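Long-range contacts in inositol 2-dehydrogenase (Sinorhizobium meliloti, PDB 4HKT), which catalyses the NAD-dependent oxidation of myo-inositol to scyllo-inosose, the first step in the degradation of myo-inositol to acetyl-CoA: residues 96-107 / 305-316; 159-169 / 202-212. All coordinates share one frame; numbering follows the deposited sequence.

Contact 1: residues 96-107 / 305-316; sequences IDLDAERVRACL and GNDGLAALALAD. With EDO (1,2-ethanediol), chain C; EDO (1,2-ethanediol), chain S.
Leu309 is the main knob of this contact, its side chain set in the hollow formed by Ala100, Val103, Arg104 and Leu107 on helix 100-107. Segments 100-107 and 305-316 run almost antiparallel, at 170°, their axes 10.2 Å apart at the closest. Within the hollow the two methyls of Leu309 part: CD1 lies 3.9 Å from Val103 CG1, whereas CD2 meets the aliphatic root of Arg104, whose side chain crosses it at about a right angle. Beyond that root the Arg104 chain bends, and its NE and NH2 both grip OE1 of Glu101 side-on. One turn on, Leu312 fills a second hollow where the chain enters the helix; CD2 touches Val103 CG2 and approaches Asp97 O to 3.4 Å. At the other end the bumps change sides. Leu107, with CG beside its own backbone N (chi1 -60°), rests CD2 on the bare CA of Gly305 at 3.6 Å, where a beta carbon would clash, while CD1 lies against Leu309 CB. An alanine here would probably uncover Gly305 in part and leave the Leu309 socket without one of its walls. Ile96 CD1 reaches Gly305 O at 3.7 Å, on the side where Gly305 and Gly308 carry no side chains. Near Asp316 a water links the two segments, donating to Leu98 O and to Asp316 OD2; the other carboxylate oxygen, OD1, forms a salt bridge with Arg170. An antiparallel helix pair with one knob-into-hole and a glycine contact at its end lays helix 305-324 against the NAD-binding Rossmann fold of a Gfo/Idh/MocA dehydrogenase.

Contact 2: residues 159-169 / 202-212; sequences VDYIKRSGGIF and AIGDAGDYDSV. With EDO (1,2-ethanediol), chain Y.
Ile168 and Val212 reach toward each other tip to tip, CG2 to CG1 at 3.7 Å, where the start of helix 168-184 meets strand 211-218 in the C-terminal domain of this Gfo/Idh/MocA family enzyme. The same valine methyl touches Phe169 CZ, where the two side chains meet obliquely, and Ile168 CG2 lies over one face of the phenylalanine ring, offset toward its rim, so that the three side chains form a single apolar cluster. Helix 305-324 adds Ala318, Val319 and Val322 around Phe169. With CG1 turned anti to its backbone N (chi1 -173°), Ile168 sends CD1 along the backbone of Tyr209 and Asp210, close to Tyr209 O. Just beyond this point Asp210 and Ser211 form a classic beta bulge opposite Ala196.

Farther back, Ile162 points its two branches at different partners. The Ile162 and Ile203 side chains cross at about a right angle, with Ile162 CD1 3.9 Å from Ile203 CG1, while Ile162 CG2 touches both Ala206 CB and the side chain of Asp208. Val159 extends this apolar seam with CG2 against Ala202 CB. Helix 201-205 ends in a Schellman motif at Gly207, and the chain then turns Asp208 toward the N-terminus of helix 168-184. Water bridges Asp208 OD2 to Ser165 OG, the hydroxyl that donates to Ile162 O and closes an ST turn with Gly167 N. The buried carboxylate is probably stabilised by that helix end: Asp208 OD1 takes the N-H of Ile168 on its syn lone pair, 2.8 Å from Ile168 N, with an N-H...O angle of 152°.

In the fold
Contact 2 falls within the chain segment that separates the two halves of contact 1, so the order is 96-107, 159-169, 202-212, 305-316. Their centres lie 19 Å apart, yet they touch: Leu98 CD1 packs on the backbone of 164-166, and Ala315 CB meets Phe169 O at 3.4 Å. Helix 305-324 serves both, joining contact 1 directly and covering contact 2 farther along, as at Tyr209. Helix 168-184, which begins in contact 2, packs on that helix too, Ile174 against Ala311 and Phe177 against Leu314. A late helix thus ties the Rossmann domain to the C-terminal domain, whose mixed sheet includes strand 211-218; there Ser211 O is hydrogen-bonded to Gln223 of the second subunit.

Contact 1: residues 96-107 / 305-316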
loop_
_atom_site.group_PDB
_atom_site.type_symbol
_atom_site.label_atom_id
_atom_site.label_comp_id
_atom_site.label_asym_id
_atom_site.label_seq_id
_atom_site.Cartn_x
_atom_site.Cartn_y
_atom_site.Cartn_z
ATOM N N ILE B 96 -21.146 -31.061 -6.132
ATOM C CA ILE B 96 -22.350 -31.869 -6.203
ATOM C C ILE B 96 -21.922 -33.322 -6.250
ATOM O O ILE B 96 -22.465 -34.184 -5.542
ATOM C CB ILE B 96 -23.182 -31.501 -7.422
ATOM C CG1 ILE B 96 -23.795 -30.102 -7.203
ATOM C CG2 ILE B 96 -24.316 -32.499 -7.600
ATOM C CD1 ILE B 96 -24.344 -29.470 -8.441
ATOM N N ASP B 97 -20.941 -33.588 -7.108
ATOM C CA ASP B 97 -20.302 -34.904 -7.198
ATOM C C ASP B 97 -19.023 -34.720 -7.977
ATOM O O ASP B 97 -18.861 -33.729 -8.678
ATOM C CB ASP B 97 -21.194 -35.935 -7.893
ATOM C CG ASP B 97 -20.702 -37.367 -7.685
ATOM O OD1 ASP B 97 -20.903 -37.889 -6.583
ATOM O OD2 ASP B 97 -20.117 -37.952 -8.632
ATOM N N LEU B 98 -18.090 -35.649 -7.859
ATOM C CA LEU B 98 -16.899 -35.573 -8.690
ATOM C C LEU B 98 -17.120 -36.052 -10.111
ATOM O O LEU B 98 -16.257 -35.831 -10.970
ATOM C CB LEU B 98 -15.722 -36.307 -8.028
ATOM C CG LEU B 98 -15.349 -35.673 -6.697
ATOM C CD1 LEU B 98 -14.320 -36.512 -5.950
ATOM C CD2 LEU B 98 -14.836 -34.259 -6.863
ATOM N N ASP B 99 -18.252 -36.687 -10.391
ATOM C CA ASP B 99 -18.516 -37.263 -11.695
ATOM C C ASP B 99 -19.611 -36.479 -12.405
ATOM O O ASP B 99 -20.722 -36.409 -11.921
ATOM C CB ASP B 99 -18.967 -38.731 -11.539
ATOM C CG ASP B 99 -19.267 -39.399 -12.869
ATOM O OD1 ASP B 99 -18.500 -40.272 -13.263
ATOM O OD2 ASP B 99 -20.258 -39.075 -13.527
ATOM N N ALA B 100 -19.324 -35.954 -13.593
ATOM C CA ALA B 100 -20.224 -34.974 -14.201
ATOM C C ALA B 100 -21.568 -35.602 -14.618
ATOM O O ALA B 100 -22.630 -34.957 -14.558
ATOM C CB ALA B 100 -19.551 -34.298 -15.401
ATOM N N GLU B 101 -21.519 -36.863 -15.039
ATOM C CA GLU B 101 -22.724 -37.584 -15.366
ATOM C C GLU B 101 -23.643 -37.722 -14.129
ATOM O O GLU B 101 -24.844 -37.465 -14.218
ATOM C CB GLU B 101 -22.400 -38.976 -15.929
ATOM C CG GLU B 101 -23.608 -39.634 -16.581
ATOM C CD GLU B 101 -23.897 -39.136 -18.015
ATOM O OE1 GLU B 101 -23.893 -37.898 -18.300
ATOM O OE2 GLU B 101 -24.136 -40.013 -18.890
ATOM N N ARG B 102 -23.082 -38.121 -13.003
ATOM C CA ARG B 102 -23.845 -38.110 -11.710
ATOM C C ARG B 102 -24.444 -36.744 -11.377
ATOM O O ARG B 102 -25.585 -36.654 -10.863
ATOM C CB ARG B 102 -22.924 -38.524 -10.556
ATOM C CG ARG B 102 -23.567 -38.721 -9.194
ATOM C CD ARG B 102 -24.591 -39.862 -9.212
ATOM N NE ARG B 102 -25.440 -39.878 -8.024
ATOM C CZ ARG B 102 -26.618 -39.258 -7.907
ATOM N NH1 ARG B 102 -27.120 -38.498 -8.895
ATOM N NH2 ARG B 102 -27.324 -39.424 -6.799
ATOM N N VAL B 103 -23.676 -35.678 -11.616
ATOM C CA VAL B 103 -24.145 -34.308 -11.330
ATOM C C VAL B 103 -25.366 -34.018 -12.187
ATOM O O VAL B 103 -26.366 -33.494 -11.709
ATOM C CB VAL B 103 -23.072 -33.238 -11.592
ATOM C CG1 VAL B 103 -23.687 -31.853 -11.457
ATOM C CG2 VAL B 103 -21.859 -33.440 -10.694
ATOM N N ARG B 104 -25.276 -34.337 -13.462
ATOM C CA ARG B 104 -26.389 -34.196 -14.407
ATOM C C ARG B 104 -27.655 -34.919 -13.995
ATOM O O ARG B 104 -28.751 -34.363 -14.093
ATOM C CB ARG B 104 -25.957 -34.634 -15.827
ATOM C CG ARG B 104 -25.165 -33.559 -16.588
ATOM C CD ARG B 104 -24.976 -33.934 -18.058
ATOM N NE ARG B 104 -24.017 -35.033 -18.148
ATOM C CZ ARG B 104 -22.693 -34.893 -18.287
ATOM N NH1 ARG B 104 -22.118 -33.681 -18.418
ATOM N NH2 ARG B 104 -21.939 -35.988 -18.342
ATOM N N ALA B 105 -27.505 -36.142 -13.507
ATOM C CA ALA B 105 -28.630 -36.915 -13.012
ATOM C C ALA B 105 -29.262 -36.232 -11.805
ATOM O O ALA B 105 -30.469 -36.173 -11.686
ATOM C CB ALA B 105 -28.174 -38.328 -12.628
ATOM N N CYS B 106 -28.429 -35.731 -10.911
ATOM C CA CYS B 106 -28.872 -35.019 -9.733
ATOM C C CYS B 106 -29.681 -33.733 -10.071
ATOM O O CYS B 106 -30.785 -33.536 -9.588
ATOM C CB CYS B 106 -27.637 -34.718 -8.897
ATOM S SG CYS B 106 -27.902 -33.758 -7.425
ATOM N N LEU B 107 -29.124 -32.899 -10.943
ATOM C CA LEU B 107 -29.796 -31.687 -11.406
ATOM C C LEU B 107 -31.136 -31.965 -12.103
ATOM O O LEU B 107 -32.048 -31.178 -11.994
ATOM C CB LEU B 107 -28.868 -30.892 -12.335
ATOM C CG LEU B 107 -27.532 -30.438 -11.698
ATOM C CD1 LEU B 107 -26.726 -29.579 -12.657
ATOM C CD2 LEU B 107 -27.732 -29.727 -10.356
ATOM N N GLY B 305 -26.943 -25.055 -9.279
ATOM C CA GLY B 305 -26.512 -26.364 -9.698
ATOM C C GLY B 305 -25.723 -26.321 -10.975
ATOM O O GLY B 305 -24.671 -26.946 -11.066
ATOM N N ASN B 306 -26.219 -25.605 -11.978
ATOM C CA ASN B 306 -25.485 -25.519 -13.228
ATOM C C ASN B 306 -24.119 -24.874 -13.037
ATOM O O ASN B 306 -23.155 -25.241 -13.722
ATOM C CB ASN B 306 -26.282 -24.792 -14.310
ATOM C CG ASN B 306 -25.606 -24.886 -15.670
ATOM O OD1 ASN B 306 -25.446 -25.990 -16.229
ATOM N ND2 ASN B 306 -25.108 -23.742 -16.175
ATOM N N ASP B 307 -23.992 -23.952 -12.072
ATOM C CA ASP B 307 -22.678 -23.351 -11.820
ATOM C C ASP B 307 -21.748 -24.394 -11.236
ATOM O O ASP B 307 -20.571 -24.419 -11.583
ATOM C CB ASP B 307 -22.753 -22.123 -10.901
ATOM C CG ASP B 307 -23.478 -20.936 -11.546
ATOM O OD1 ASP B 307 -23.292 -20.669 -12.756
ATOM O OD2 ASP B 307 -24.286 -20.285 -10.832
ATOM N N GLY B 308 -22.253 -25.278 -10.370
ATOM C CA GLY B 308 -21.407 -26.399 -9.875
ATOM C C GLY B 308 -20.969 -27.340 -11.000
ATOM O O GLY B 308 -19.827 -27.790 -11.054
ATOM N N LEU B 309 -21.883 -27.631 -11.906
ATOM C CA LEU B 309 -21.575 -28.466 -13.032
ATOM C C LEU B 309 -20.531 -27.809 -13.947
ATOM O O LEU B 309 -19.584 -28.459 -14.409
ATOM C CB LEU B 309 -22.855 -28.760 -13.824
ATOM C CG LEU B 309 -22.675 -29.581 -15.111
ATOM C CD1 LEU B 309 -21.989 -30.882 -14.784
ATOM C CD2 LEU B 309 -24.005 -29.834 -15.807
ATOM N N ALA B 310 -20.733 -26.524 -14.250
ATOM C CA ALA B 310 -19.812 -25.800 -15.122
ATOM C C ALA B 310 -18.366 -25.778 -14.604
ATOM O O ALA B 310 -17.411 -25.970 -15.381
ATOM C CB ALA B 310 -20.327 -24.369 -15.328
ATOM N N ALA B 311 -18.189 -25.568 -13.304
ATOM C CA ALA B 311 -16.864 -25.549 -12.709
ATOM C C ALA B 311 -16.191 -26.922 -12.757
ATOM O O ALA B 311 -15.014 -27.028 -13.014
ATOM C CB ALA B 311 -16.942 -25.000 -11.299
ATOM N N LEU B 312 -16.961 -27.977 -12.554
ATOM C CA LEU B 312 -16.451 -29.337 -12.631
ATOM C C LEU B 312 -16.054 -29.694 -14.053
ATOM O O LEU B 312 -15.018 -30.288 -14.229
ATOM C CB LEU B 312 -17.497 -30.319 -12.118
ATOM C CG LEU B 312 -17.088 -31.778 -12.141
ATOM C CD1 LEU B 312 -15.951 -32.019 -11.176
ATOM C CD2 LEU B 312 -18.281 -32.665 -11.810
ATOM N N ALA B 313 -16.828 -29.253 -15.041
ATOM C CA ALA B 313 -16.504 -29.528 -16.440
ATOM C C ALA B 313 -15.185 -28.833 -16.800
ATOM O O ALA B 313 -14.369 -29.394 -17.510
ATOM C CB ALA B 313 -17.639 -29.118 -17.370
ATOM N N LEU B 314 -14.956 -27.635 -16.249
ATOM C CA LEU B 314 -13.665 -26.978 -16.449
ATOM C C LEU B 314 -12.558 -27.768 -15.777
ATOM O O LEU B 314 -11.491 -27.930 -16.368
ATOM C CB LEU B 314 -13.662 -25.538 -15.956
ATOM C CG LEU B 314 -14.666 -24.650 -16.712
ATOM C CD1 LEU B 314 -14.944 -23.357 -15.994
ATOM C CD2 LEU B 314 -14.235 -24.335 -18.115
ATOM N N ALA B 315 -12.793 -28.251 -14.542
ATOM C CA ALA B 315 -11.776 -29.064 -13.885
ATOM C C ALA B 315 -11.467 -30.326 -14.704
ATOM O O ALA B 315 -10.286 -30.679 -14.873
ATOM C CB ALA B 315 -12.166 -29.413 -12.434
ATOM N N ASP B 316 -12.499 -31.004 -15.186
ATOM C CA ASP B 316 -12.301 -32.258 -15.956
ATOM C C ASP B 316 -11.447 -31.979 -17.229
ATOM O O ASP B 316 -10.541 -32.772 -17.580
ATOM C CB ASP B 316 -13.640 -32.872 -16.375
ATOM C CG ASP B 316 -14.413 -33.515 -15.222
ATOM O OD1 ASP B 316 -13.834 -33.887 -14.178
ATOM O OD2 ASP B 316 -15.643 -33.647 -15.369
HETATM C C1 EDO C . -13.518 -37.340 -10.813
HETATM O O1 EDO C . -14.604 -38.131 -11.262
HETATM C C2 EDO C . -12.937 -37.853 -9.496
HETATM O O2 EDO C . -11.667 -38.449 -9.744
HETATM C C1 EDO S . -22.037 -15.607 -14.331
HETATM O O1 EDO S . -22.092 -14.899 -13.085
HETATM C C2 EDO S . -21.473 -17.024 -14.129
HETATM O O2 EDO S . -22.142 -17.710 -13.047
HETATM O O HOH W 1 -20.085 -29.626 -8.541
HETATM O O HOH W 2 -16.572 -35.585 -13.815
#

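Contact 2: residues 159-169 / 202-212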
loop_
_atom_site.group_PDB
_atom_site.type_symbol
_atom_site.label_atom_id
_atom_site.label_comp_id
_atom_site.label_asym_id
_atom_site.label_seq_id
_atom_site.Cartn_x
_atom_site.Cartn_y
_atom_site.Cartn_z
ATOM N N VAL B 159 -2.839 -37.082 2.776
ATOM C CA VAL B 159 -3.029 -38.053 1.701
ATOM C C VAL B 159 -4.395 -38.743 1.667
ATOM O O VAL B 159 -4.957 -38.953 0.582
ATOM C CB VAL B 159 -1.859 -39.072 1.699
ATOM C CG1 VAL B 159 -2.200 -40.295 0.861
ATOM C CG2 VAL B 159 -0.589 -38.376 1.197
ATOM N N ASP B 160 -4.946 -39.126 2.833
ATOM C CA ASP B 160 -6.254 -39.821 2.849
ATOM C C ASP B 160 -7.362 -38.905 2.237
ATOM O O ASP B 160 -8.230 -39.355 1.472
ATOM C CB ASP B 160 -6.635 -40.301 4.267
ATOM C CG ASP B 160 -6.645 -39.174 5.303
ATOM O OD1 ASP B 160 -6.331 -38.022 4.948
ATOM O OD2 ASP B 160 -6.928 -39.436 6.496
ATOM N N TYR B 161 -7.281 -37.616 2.525
ATOM C CA TYR B 161 -8.190 -36.647 1.921
ATOM C C TYR B 161 -7.912 -36.522 0.407
ATOM O O TYR B 161 -8.824 -36.561 -0.409
ATOM C CB TYR B 161 -8.039 -35.277 2.590
ATOM C CG TYR B 161 -8.982 -34.288 1.965
ATOM C CD1 TYR B 161 -10.256 -34.050 2.518
ATOM C CD2 TYR B 161 -8.643 -33.640 0.773
ATOM C CE1 TYR B 161 -11.155 -33.177 1.899
ATOM C CE2 TYR B 161 -9.509 -32.749 0.171
ATOM C CZ TYR B 161 -10.765 -32.523 0.720
ATOM O OH TYR B 161 -11.615 -31.657 0.091
ATOM N N ILE B 162 -6.645 -36.352 0.047
ATOM C CA ILE B 162 -6.272 -36.287 -1.386
ATOM C C ILE B 162 -6.884 -37.402 -2.215
ATOM O O ILE B 162 -7.525 -37.139 -3.245
ATOM C CB ILE B 162 -4.768 -36.215 -1.542
ATOM C CG1 ILE B 162 -4.335 -34.803 -1.101
ATOM C CG2 ILE B 162 -4.362 -36.511 -2.993
ATOM C CD1 ILE B 162 -2.880 -34.661 -0.838
ATOM N N LYS B 163 -6.716 -38.645 -1.765
ATOM C CA LYS B 163 -7.241 -39.813 -2.486
ATOM C C LYS B 163 -8.726 -39.798 -2.723
ATOM O O LYS B 163 -9.174 -40.402 -3.658
ATOM C CB LYS B 163 -6.842 -41.125 -1.797
ATOM C CG LYS B 163 -5.395 -41.477 -2.084
ATOM C CD LYS B 163 -4.883 -42.631 -1.250
ATOM C CE LYS B 163 -3.487 -43.014 -1.733
ATOM N NZ LYS B 163 -2.726 -43.817 -0.735
ATOM N N ARG B 164 -9.507 -39.113 -1.905
ATOM C CA ARG B 164 -10.953 -39.084 -2.160
ATOM C C ARG B 164 -11.441 -37.723 -2.698
ATOM O O ARG B 164 -12.644 -37.468 -2.765
ATOM C CB ARG B 164 -11.737 -39.483 -0.899
ATOM C CG ARG B 164 -11.567 -38.569 0.294
ATOM C CD ARG B 164 -12.358 -39.112 1.483
ATOM N NE ARG B 164 -11.639 -38.875 2.710
ATOM C CZ ARG B 164 -11.784 -37.801 3.464
ATOM N NH1 ARG B 164 -12.653 -36.863 3.125
ATOM N NH2 ARG B 164 -11.047 -37.672 4.552
ATOM N N SER B 165 -10.501 -36.866 -3.101
ATOM C CA SER B 165 -10.803 -35.456 -3.390
ATOM C C SER B 165 -11.087 -35.169 -4.858
ATOM O O SER B 165 -11.548 -34.070 -5.189
ATOM C CB SER B 165 -9.650 -34.560 -2.929
ATOM O OG SER B 165 -8.479 -34.726 -3.748
ATOM N N GLY B 166 -10.745 -36.122 -5.721
ATOM C CA GLY B 166 -10.764 -35.934 -7.144
ATOM C C GLY B 166 -9.587 -35.163 -7.756
ATOM O O GLY B 166 -9.590 -34.884 -8.972
ATOM N N GLY B 167 -8.626 -34.785 -6.921
ATOM C CA GLY B 167 -7.408 -34.129 -7.361
ATOM C C GLY B 167 -7.531 -32.625 -7.325
ATOM O O GLY B 167 -8.629 -32.081 -7.137
ATOM N N ILE B 168 -6.377 -31.963 -7.441
ATOM C CA ILE B 168 -6.286 -30.547 -7.149
ATOM C C ILE B 168 -7.252 -29.716 -8.005
ATOM O O ILE B 168 -7.863 -28.745 -7.507
ATOM C CB ILE B 168 -4.834 -30.037 -7.300
ATOM C CG1 ILE B 168 -4.717 -28.594 -6.837
ATOM C CG2 ILE B 168 -4.370 -30.111 -8.764
ATOM C CD1 ILE B 168 -3.282 -28.172 -6.668
ATOM N N PHE B 169 -7.468 -30.117 -9.255
ATOM C CA PHE B 169 -8.354 -29.320 -10.134
ATOM C C PHE B 169 -9.793 -29.381 -9.677
ATOM O O PHE B 169 -10.487 -28.374 -9.679
ATOM C CB PHE B 169 -8.230 -29.775 -11.566
ATOM C CG PHE B 169 -6.873 -29.470 -12.178
ATOM C CD1 PHE B 169 -6.450 -28.150 -12.323
ATOM C CD2 PHE B 169 -6.047 -30.489 -12.628
ATOM C CE1 PHE B 169 -5.230 -27.856 -12.896
ATOM C CE2 PHE B 169 -4.812 -30.201 -13.192
ATOM C CZ PHE B 169 -4.405 -28.876 -13.334
ATOM N N ALA B 202 4.779 -37.082 -1.547
ATOM C CA ALA B 202 3.642 -37.929 -1.160
ATOM C C ALA B 202 2.345 -37.570 -1.881
ATOM O O ALA B 202 1.486 -38.412 -2.052
ATOM C CB ALA B 202 3.424 -37.888 0.363
ATOM N N ILE B 203 2.200 -36.312 -2.301
ATOM C CA ILE B 203 1.040 -35.909 -3.105
ATOM C C ILE B 203 1.101 -36.574 -4.473
ATOM O O ILE B 203 0.101 -37.159 -4.949
ATOM C CB ILE B 203 0.956 -34.364 -3.236
ATOM C CG1 ILE B 203 0.773 -33.769 -1.834
ATOM C CG2 ILE B 203 -0.210 -33.951 -4.129
ATOM C CD1 ILE B 203 0.908 -32.253 -1.759
ATOM N N GLY B 204 2.268 -36.488 -5.102
ATOM C CA GLY B 204 2.509 -37.194 -6.360
ATOM C C GLY B 204 2.316 -38.687 -6.275
ATOM O O GLY B 204 1.706 -39.302 -7.155
ATOM N N ASP B 205 2.824 -39.296 -5.215
ATOM C CA ASP B 205 2.647 -40.743 -5.023
ATOM C C ASP B 205 1.161 -41.091 -4.920
ATOM O O ASP B 205 0.728 -42.159 -5.359
ATOM C CB ASP B 205 3.386 -41.232 -3.759
ATOM C CG ASP B 205 4.907 -41.121 -3.881
ATOM O OD1 ASP B 205 5.449 -41.066 -5.029
ATOM O OD2 ASP B 205 5.573 -41.081 -2.821
ATOM N N ALA B 206 0.370 -40.186 -4.351
ATOM C CA ALA B 206 -1.081 -40.393 -4.282
ATOM C C ALA B 206 -1.803 -40.151 -5.625
ATOM O O ALA B 206 -3.004 -40.285 -5.707
ATOM C CB ALA B 206 -1.689 -39.502 -3.196
ATOM N N GLY B 207 -1.078 -39.785 -6.670
ATOM C CA GLY B 207 -1.726 -39.530 -7.963
ATOM C C GLY B 207 -2.239 -38.104 -8.192
ATOM O O GLY B 207 -3.034 -37.881 -9.111
ATOM N N ASP B 208 -1.746 -37.138 -7.415
ATOM C CA ASP B 208 -2.234 -35.769 -7.486
ATOM C C ASP B 208 -1.054 -34.824 -7.808
ATOM O O ASP B 208 0.080 -35.233 -7.864
ATOM C CB ASP B 208 -2.920 -35.370 -6.174
ATOM C CG ASP B 208 -3.896 -34.219 -6.329
ATOM O OD1 ASP B 208 -4.221 -33.795 -7.495
ATOM O OD2 ASP B 208 -4.352 -33.720 -5.265
ATOM N N TYR B 209 -1.374 -33.553 -8.020
ATOM C CA TYR B 209 -0.415 -32.540 -8.254
ATOM C C TYR B 209 -0.627 -31.525 -7.162
ATOM O O TYR B 209 -1.738 -31.428 -6.597
ATOM C CB TYR B 209 -0.671 -31.896 -9.641
ATOM C CG TYR B 209 -0.451 -32.804 -10.847
ATOM C CD1 TYR B 209 0.836 -33.109 -11.288
ATOM C CD2 TYR B 209 -1.533 -33.305 -11.581
ATOM C CE1 TYR B 209 1.055 -33.931 -12.390
ATOM C CE2 TYR B 209 -1.324 -34.117 -12.690
ATOM C CZ TYR B 209 -0.029 -34.424 -13.083
ATOM O OH TYR B 209 0.151 -35.204 -14.205
ATOM N N ASP B 210 0.375 -30.681 -6.933
ATOM C CA ASP B 210 0.265 -29.633 -5.910
ATOM C C ASP B 210 0.498 -28.195 -6.359
ATOM O O ASP B 210 0.334 -27.263 -5.561
ATOM C CB ASP B 210 1.156 -29.975 -4.706
ATOM C CG ASP B 210 2.647 -29.976 -5.049
ATOM O OD1 ASP B 210 3.116 -29.137 -5.892
ATOM O OD2 ASP B 210 3.362 -30.838 -4.448
ATOM N N SER B 211 0.875 -28.010 -7.619
ATOM C CA SER B 211 1.201 -26.713 -8.188
ATOM C C SER B 211 0.736 -26.714 -9.652
ATOM O O SER B 211 1.214 -27.524 -10.469
ATOM C CB SER B 211 2.707 -26.484 -8.146
ATOM O OG SER B 211 3.200 -26.607 -6.821
ATOM N N VAL B 212 -0.235 -25.834 -9.982
ATOM C CA VAL B 212 -0.895 -25.898 -11.283
ATOM C C VAL B 212 -1.134 -24.490 -11.817
ATOM O O VAL B 212 -1.315 -23.530 -11.050
ATOM C CB VAL B 212 -2.233 -26.686 -11.261
ATOM C CG1 VAL B 212 -2.033 -28.107 -10.789
ATOM C CG2 VAL B 212 -3.273 -26.040 -10.372
HETATM C C1 EDO Y . -6.519 -37.344 -6.753
HETATM O O1 EDO Y . -7.412 -37.827 -7.767
HETATM C C2 EDO Y . -6.053 -38.535 -5.943
HETATM O O2 EDO Y . -5.294 -39.416 -6.766
HETATM O O HOH W 3 -6.598 -32.558 -4.161
#